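Local coordinates for malonyl CoA-acyl carrier protein transacylase (Synechocystis sp. PCC 6803 substr. Kazusa, PDB 4RR5) that catalyses transfer of the malonyl group from malonyl-CoA to holo-acyl carrier protein, supplying malonyl-ACP for fatty acid biosynthesis, at residues 126-131 with 176-181; 153-158 with 272-277. All coordinates share one frame; numbering follows the deposited sequence.

Contact 1. Residues 126-131 with 176-181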
ATOM      1  N   ALA A 126       6.731   3.532  14.026  1.00 37.68           N
ATOM      2  CA  ALA A 126       5.626   3.434  14.980  1.00 41.01           C
ATOM      3  C   ALA A 126       4.402   4.194  14.497  1.00 40.88           C
ATOM      4  O   ALA A 126       4.523   5.207  13.808  1.00 41.95           O
ATOM      5  CB  ALA A 126       6.045   3.953  16.351  1.00 41.33           C
ATOM      6  N   ALA A 127       3.221   3.712  14.867  1.00 38.38           N
ATOM      7  CA  ALA A 127       1.990   4.408  14.515  1.00 40.46           C
ATOM      8  C   ALA A 127       1.451   5.158  15.728  1.00 44.08           C
ATOM      9  O   ALA A 127       1.659   4.750  16.867  1.00 42.09           O
ATOM     10  CB  ALA A 127       0.955   3.438  13.980  1.00 37.82           C
ATOM     11  N   LEU A 128       0.763   6.262  15.475  1.00 37.63           N
ATOM     12  CA  LEU A 128       0.258   7.097  16.547  1.00 36.90           C
ATOM     13  C   LEU A 128      -1.209   7.340  16.308  1.00 41.25           C
ATOM     14  O   LEU A 128      -1.596   7.831  15.252  1.00 41.33           O
ATOM     15  CB  LEU A 128       1.021   8.422  16.622  1.00 37.90           C
ATOM     16  CG  LEU A 128       2.499   8.325  16.991  1.00 35.88           C
ATOM     17  CD1 LEU A 128       3.239   9.596  16.642  1.00 38.99           C
ATOM     18  CD2 LEU A 128       2.623   8.055  18.460  1.00 43.64           C
ATOM     19  N   MET A 129      -2.039   6.966  17.271  1.00 47.82           N
ATOM     20  CA  MET A 129      -3.464   7.158  17.095  1.00 49.43           C
ATOM     21  C   MET A 129      -3.930   8.156  18.135  1.00 51.33           C
ATOM     22  O   MET A 129      -3.627   8.011  19.317  1.00 56.40           O
ATOM     23  CB  MET A 129      -4.235   5.832  17.205  1.00 56.41           C
ATOM     24  CG  MET A 129      -5.744   6.047  17.400  1.00 69.29           C
ATOM     25  SD  MET A 129      -6.865   4.642  17.156  1.00 98.12           S
ATOM     26  CE  MET A 129      -8.452   5.494  17.195  1.00 67.21           C
ATOM     27  N   LYS A 130      -4.638   9.180  17.668  1.00 47.61           N
ATOM     28  CA  LYS A 130      -5.189  10.220  18.523  1.00 56.44           C
ATOM     29  C   LYS A 130      -4.087  10.988  19.262  1.00 55.10           C
ATOM     30  O   LYS A 130      -3.882  10.802  20.463  1.00 59.06           O
ATOM     31  CB  LYS A 130      -6.187   9.617  19.521  1.00 58.18           C
ATOM     32  CG  LYS A 130      -7.605  10.147  19.380  1.00 56.10           C
ATOM     33  CD  LYS A 130      -8.366   9.407  18.301  1.00 60.93           C
ATOM     34  CE  LYS A 130      -9.697  10.078  18.017  1.00 62.17           C
ATOM     35  NZ  LYS A 130      -9.515  11.401  17.357  1.00 63.37           N
ATOM     36  N   PHE A 131      -3.393  11.861  18.538  1.00 53.97           N
ATOM     37  CA  PHE A 131      -2.234  12.559  19.086  1.00 52.09           C
ATOM     38  C   PHE A 131      -2.389  14.067  19.084  1.00 46.48           C
ATOM     39  O   PHE A 131      -3.228  14.624  18.388  1.00 44.17           O
ATOM     40  CB  PHE A 131      -0.960  12.180  18.307  1.00 48.56           C
ATOM     41  CG  PHE A 131      -1.065  12.404  16.838  1.00 45.95           C
ATOM     42  CD1 PHE A 131      -1.541  11.405  16.008  1.00 43.52           C
ATOM     43  CD2 PHE A 131      -0.702  13.623  16.283  1.00 49.65           C
ATOM     44  CE1 PHE A 131      -1.655  11.615  14.652  1.00 46.91           C
ATOM     45  CE2 PHE A 131      -0.811  13.842  14.927  1.00 48.32           C
ATOM     46  CZ  PHE A 131      -1.288  12.840  14.108  1.00 46.82           C
ATOM     47  N   ARG A 176      -2.284   8.091  23.014  1.00 61.26           N
ATOM     48  CA  ARG A 176      -2.092   6.658  22.968  1.00 69.56           C
ATOM     49  C   ARG A 176      -3.386   6.061  22.446  1.00 73.02           C
ATOM     50  O   ARG A 176      -4.470   6.657  22.585  1.00 62.08           O
ATOM     51  CB  ARG A 176      -1.592   6.065  24.327  1.00 73.44           C
ATOM     52  CG  ARG A 176      -2.355   6.317  25.618  1.00 74.27           C
ATOM     53  CD  ARG A 176      -1.424   5.977  26.820  1.00 74.40           C
ATOM     54  NE  ARG A 176      -0.065   6.495  26.608  1.00 65.23           N
ATOM     55  CZ  ARG A 176       0.251   7.790  26.630  1.00 62.94           C
ATOM     56  NH1 ARG A 176      -0.691   8.698  26.879  1.00 67.17           N
ATOM     57  NH2 ARG A 176       1.501   8.183  26.398  1.00 56.15           N
ATOM     58  N   ARG A 177      -3.233   4.908  21.789  1.00 75.74           N
ATOM     59  CA  ARG A 177      -1.935   4.204  21.789  1.00 72.36           C
ATOM     60  C   ARG A 177      -0.914   4.642  20.730  1.00 65.80           C
ATOM     61  O   ARG A 177      -1.233   5.332  19.760  1.00 62.08           O
ATOM     62  CB  ARG A 177      -2.148   2.698  21.694  1.00 73.10           C
ATOM     63  CG  ARG A 177      -1.819   1.987  22.997  1.00 73.73           C
ATOM     64  CD  ARG A 177      -0.336   2.067  23.302  1.00 74.40           C
ATOM     65  NE  ARG A 177      -0.002   1.595  24.644  1.00 73.59           N
ATOM     66  CZ  ARG A 177       0.143   0.314  24.968  1.00 66.34           C
ATOM     67  NH1 ARG A 177      -0.045  -0.632  24.050  1.00 67.16           N
ATOM     68  NH2 ARG A 177       0.463  -0.021  26.212  1.00 51.28           N
ATOM     69  N   ALA A 178       0.329   4.248  20.998  1.00 69.82           N
ATOM     70  CA  ALA A 178       1.492   4.513  20.171  1.00 63.37           C
ATOM     71  C   ALA A 178       2.222   3.191  19.972  1.00 63.02           C
ATOM     72  O   ALA A 178       2.973   2.746  20.843  1.00 60.90           O
ATOM     73  CB  ALA A 178       2.393   5.538  20.832  1.00 59.29           C
ATOM     74  N   VAL A 179       1.997   2.566  18.823  1.00 58.40           N
ATOM     75  CA  VAL A 179       2.390   1.175  18.634  1.00 60.97           C
ATOM     76  C   VAL A 179       3.464   0.955  17.569  1.00 52.83           C
ATOM     77  O   VAL A 179       3.264   1.259  16.391  1.00 50.18           O
ATOM     78  CB  VAL A 179       1.152   0.315  18.280  1.00 58.87           C
ATOM     79  CG1 VAL A 179       0.374   0.931  17.103  1.00 54.83           C
ATOM     80  CG2 VAL A 179       1.546  -1.135  18.003  1.00 53.86           C
ATOM     81  N   PRO A 180       4.617   0.415  17.988  1.00 49.68           N
ATOM     82  CA  PRO A 180       5.626  -0.018  17.014  1.00 49.90           C
ATOM     83  C   PRO A 180       5.011  -0.923  15.943  1.00 51.35           C
ATOM     84  O   PRO A 180       4.283  -1.865  16.265  1.00 57.48           O
ATOM     85  CB  PRO A 180       6.649  -0.778  17.871  1.00 48.52           C
ATOM     86  CG  PRO A 180       6.000  -0.951  19.226  1.00 53.53           C
ATOM     87  CD  PRO A 180       5.047   0.184  19.374  1.00 48.91           C
ATOM     88  N   LEU A 181       5.273  -0.618  14.678  1.00 46.57           N
ATOM     89  CA  LEU A 181       4.810  -1.467  13.589  1.00 48.90           C
ATOM     90  C   LEU A 181       5.633  -2.765  13.512  1.00 52.24           C
ATOM     91  O   LEU A 181       6.784  -2.809  13.956  1.00 45.37           O
ATOM     92  CB  LEU A 181       4.875  -0.712  12.261  1.00 45.98           C
ATOM     93  CG  LEU A 181       3.911   0.469  12.113  1.00 47.84           C
ATOM     94  CD1 LEU A 181       3.935   1.031  10.696  1.00 35.30           C
ATOM     95  CD2 LEU A 181       2.501   0.054  12.503  1.00 48.70           C
TER
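The carbonyl oxygen V179 O takes one hydrogen bond from strand 124-129, A127 N at 2.9 Å and almost straight (175° at the hydrogen), plus a weaker C-H...O contact from A126 CA at 3.5 Å. The N-H reaches V179 O from well above the carbonyl plane, not along a lone pair. This is antiparallel pairing at the edge of the sheet in the small, ferredoxin-like subdomain of a FabD transacylase, with strand 178-180 outermost beside 124-129. The return bond, V179 N to A127 O at 3.0 Å, is more bent (144°), and A127 O also takes a close C-H contact from A178 CA at 3.3 Å. Beyond the bridged residues, M129 N still donates to R177 O at 3.1 Å, so the pairing runs one residue past strand 178-180, to R177. Side chains alternate between the two faces. On one, L128 carries CG beside its own backbone N (chi1 -65°), which brings CD2 to 3.5 Å from A178 CB; L170 of helix 163-171 lies against both residues, and L136 of helix 133-140 adds to the cover over L128. A126 joins this helix-covered layer by touching V166 and L170. On the reverse face, A127 CB is met by two branches of the partner segment, V179 CG1 and L181 CD2, and also rests on V158 of the next strand. L181 turns there from the strand end, its CD2 stopping 4.0 Å from A127 CB.

Contact 2. Residues 153-158 with 272-277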
ATOM      1  N   SER A 153      -4.876   9.383   8.595  1.00 36.76           N
ATOM      2  CA  SER A 153      -6.141  10.041   8.920  1.00 38.03           C
ATOM      3  C   SER A 153      -5.828  11.117   9.942  1.00 38.68           C
ATOM      4  O   SER A 153      -4.779  11.058  10.582  1.00 38.59           O
ATOM      5  CB  SER A 153      -7.183   9.044   9.466  1.00 37.12           C
ATOM      6  OG  SER A 153      -6.867   8.590  10.774  1.00 34.18           O
ATOM      7  N   PRO A 154      -6.717  12.114  10.090  1.00 44.66           N
ATOM      8  CA  PRO A 154      -6.523  13.138  11.124  1.00 45.66           C
ATOM      9  C   PRO A 154      -6.149  12.562  12.497  1.00 46.38           C
ATOM     10  O   PRO A 154      -5.406  13.178  13.266  1.00 54.98           O
ATOM     11  CB  PRO A 154      -7.882  13.831  11.162  1.00 43.71           C
ATOM     12  CG  PRO A 154      -8.337  13.775   9.728  1.00 44.48           C
ATOM     13  CD  PRO A 154      -7.818  12.467   9.175  1.00 42.83           C
ATOM     14  N   GLU A 155      -6.633  11.363  12.783  1.00 45.20           N
ATOM     15  CA  GLU A 155      -6.372  10.722  14.058  1.00 48.92           C
ATOM     16  C   GLU A 155      -5.083   9.907  14.046  1.00 46.62           C
ATOM     17  O   GLU A 155      -4.591   9.497  15.102  1.00 48.29           O
ATOM     18  CB  GLU A 155      -7.540   9.806  14.437  1.00 53.39           C
ATOM     19  CG  GLU A 155      -8.917  10.366  14.130  1.00 57.55           C
ATOM     20  CD  GLU A 155     -10.014   9.529  14.751  1.00 65.51           C
ATOM     21  OE1 GLU A 155      -9.701   8.419  15.238  1.00 67.20           O
ATOM     22  OE2 GLU A 155     -11.184   9.975  14.763  1.00 63.96           O
ATOM     23  N   GLN A 156      -4.537   9.657  12.860  1.00 48.20           N
ATOM     24  CA  GLN A 156      -3.462   8.675  12.756  1.00 42.41           C
ATOM     25  C   GLN A 156      -2.340   8.991  11.767  1.00 41.66           C
ATOM     26  O   GLN A 156      -2.582   9.322  10.595  1.00 34.75           O
ATOM     27  CB  GLN A 156      -4.035   7.312  12.389  1.00 35.30           C
ATOM     28  CG  GLN A 156      -2.943   6.280  12.310  1.00 39.03           C
ATOM     29  CD  GLN A 156      -3.424   4.974  11.762  1.00 49.13           C
ATOM     30  OE1 GLN A 156      -4.591   4.604  11.946  1.00 49.00           O
ATOM     31  NE2 GLN A 156      -2.532   4.259  11.075  1.00 37.29           N
ATOM     32  N   VAL A 157      -1.108   8.854  12.259  1.00 34.21           N
ATOM     33  CA  VAL A 157       0.072   8.903  11.418  1.00 33.99           C
ATOM     34  C   VAL A 157       0.994   7.752  11.739  1.00 31.53           C
ATOM     35  O   VAL A 157       0.794   7.028  12.704  1.00 34.11           O
ATOM     36  CB  VAL A 157       0.871  10.202  11.599  1.00 35.32           C
ATOM     37  CG1 VAL A 157       0.016  11.424  11.229  1.00 28.63           C
ATOM     38  CG2 VAL A 157       1.437  10.280  13.027  1.00 32.70           C
ATOM     39  N   VAL A 158       2.017   7.603  10.914  1.00 32.64           N
ATOM     40  CA  VAL A 158       3.108   6.695  11.194  1.00 28.72           C
ATOM     41  C   VAL A 158       4.415   7.458  11.081  1.00 27.09           C
ATOM     42  O   VAL A 158       4.657   8.123  10.083  1.00 29.71           O
ATOM     43  CB  VAL A 158       3.102   5.513  10.235  1.00 29.93           C
ATOM     44  CG1 VAL A 158       4.441   4.796  10.267  1.00 27.32           C
ATOM     45  CG2 VAL A 158       1.946   4.574  10.585  1.00 28.18           C
ATOM     46  N   CYS A 272     -10.891   5.779   5.942  1.00 35.23           N
ATOM     47  CA  CYS A 272     -11.846   6.625   5.233  1.00 38.01           C
ATOM     48  C   CYS A 272     -13.049   7.046   6.083  1.00 41.94           C
ATOM     49  O   CYS A 272     -13.632   8.116   5.863  1.00 44.09           O
ATOM     50  CB  CYS A 272     -12.354   5.927   3.980  1.00 33.27           C
ATOM     51  SG  CYS A 272     -13.013   7.109   2.787  1.00 29.97           S
ATOM     52  N   LYS A 273     -13.415   6.203   7.043  1.00 38.80           N
ATOM     53  CA  LYS A 273     -14.519   6.500   7.942  1.00 43.50           C
ATOM     54  C   LYS A 273     -14.302   7.857   8.587  1.00 47.13           C
ATOM     55  O   LYS A 273     -15.115   8.770   8.446  1.00 46.99           O
ATOM     56  CB  LYS A 273     -14.655   5.421   9.016  1.00 38.45           C
ATOM     57  CG  LYS A 273     -15.391   4.173   8.555  1.00 37.75           C
ATOM     58  CD  LYS A 273     -15.682   3.253   9.732  1.00 38.86           C
ATOM     59  CE  LYS A 273     -16.336   1.953   9.265  1.00 33.73           C
ATOM     60  NZ  LYS A 273     -16.797   1.146  10.419  1.00 38.53           N
ATOM     61  N   ARG A 274     -13.163   7.982   9.256  1.00 49.85           N
ATOM     62  CA  ARG A 274     -12.830   9.176  10.015  1.00 45.10           C
ATOM     63  C   ARG A 274     -12.114  10.237   9.183  1.00 47.22           C
ATOM     64  O   ARG A 274     -11.361  11.038   9.740  1.00 54.93           O
ATOM     65  CB  ARG A 274     -11.971   8.784  11.216  1.00 45.34           C
ATOM     66  CG  ARG A 274     -12.610   7.690  12.061  1.00 49.26           C
ATOM     67  CD  ARG A 274     -11.651   7.079  13.074  1.00 47.89           C
ATOM     68  NE  ARG A 274     -12.348   6.076  13.869  1.00 54.84           N
ATOM     69  CZ  ARG A 274     -12.895   6.306  15.059  1.00 59.16           C
ATOM     70  NH1 ARG A 274     -12.802   7.511  15.613  1.00 59.01           N
ATOM     71  NH2 ARG A 274     -13.528   5.326  15.701  1.00 50.99           N
ATOM     72  N   THR A 275     -12.343  10.252   7.867  1.00 44.07           N
ATOM     73  CA  THR A 275     -11.739  11.274   7.002  1.00 41.72           C
ATOM     74  C   THR A 275     -12.718  11.835   5.980  1.00 44.15           C
ATOM     75  O   THR A 275     -12.841  13.052   5.834  1.00 42.52           O
ATOM     76  CB  THR A 275     -10.513  10.734   6.243  1.00 37.58           C
ATOM     77  OG1 THR A 275      -9.455  10.471   7.173  1.00 37.93           O
ATOM     78  CG2 THR A 275     -10.031  11.749   5.195  1.00 37.23           C
ATOM     79  N   CYS A 276     -13.387  10.944   5.253  1.00 47.95           N
ATOM     80  CA  CYS A 276     -14.485  11.334   4.369  1.00 51.45           C
ATOM     81  C   CYS A 276     -15.673  10.414   4.611  1.00 50.50           C
ATOM     82  O   CYS A 276     -15.908   9.485   3.840  1.00 51.27           O
ATOM     83  CB  CYS A 276     -14.057  11.289   2.905  1.00 41.86           C
ATOM     84  SG  CYS A 276     -12.625  12.302   2.568  1.00 46.28           S
ATOM     85  N   PRO A 277     -16.433  10.682   5.685  1.00 55.16           N
ATOM     86  CA  PRO A 277     -17.453   9.756   6.199  1.00 56.56           C
ATOM     87  C   PRO A 277     -18.759   9.781   5.393  1.00 50.58           C
ATOM     88  O   PRO A 277     -19.677   9.011   5.703  1.00 45.16           O
ATOM     89  CB  PRO A 277     -17.681  10.253   7.634  1.00 49.37           C
ATOM     90  CG  PRO A 277     -17.407  11.728   7.557  1.00 51.77           C
ATOM     91  CD  PRO A 277     -16.423  11.962   6.418  1.00 48.24           C
TER
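E155 and R274 both set CG beside the backbone N, anti to the carbonyl carbon (chi1 -40° and -53°), then run out extended, R274 as far as NE, and the two chains meet at about a right angle. E155 stands on a type I turn, S153 to Q156, that closes the hairpin between strands 146-153 and 156-161; R274 follows the C-terminal end of helix 267-273, the crossover helix between parallel strands 258-262 and 280-284. The contact thus joins the ferredoxin-like small subdomain to the large subdomain at the protein surface. The resulting salt bridge runs chiefly from R274 NH1 to E155 OE2 at 3.1 Å, with the oxygen close to the guanidinium plane and using its syn lone pair. NH1 also reaches E155 OE1 at 3.3 Å, but weakly; both oxygens share this one nitrogen and the carboxylate is turned 65° from the guanidinium, so this is no flat two-pronged pairing. R274 CD lies against the same carboxylate, 3.2 Å from OE1. A long, weak ion pair to K130 would give E155 OE2 a second positive neighbour. In the hairpin, Q156 N donates to S153 O at 2.7 Å, holding the turn that presents P154 and E155. At the helix end, C272 O accepts from both T275 N and C276 N on the same face of its plane. T275, just past the helix end, faces the hairpin, while M248 and V249 of helix 244-254 touch its side chain. T275 OG1 meets two carbons there: S153 CB at 3.5 Å and P154 CD at 3.3 Å.

Overall arrangement
Contacts 1 and 2 share one sheet, in which strands 124-129 and 156-161 are neighbours; their centres lie about 13 Å apart. Between them L128 N probably bonds to V157 O at 2.9 Å, and F131 CZ packs on V157 CG1 at 3.5 Å. Along the chain their segments alternate, 153-158 of contact 2 falling between the two segments of contact 1 and 272-277 following both. Their relation to the active site differs: the L181 side chain of contact 1 is about 8 Å from that of H188 and about 10 Å from that of S88, the probable catalytic pair, while contact 2 lies away from both.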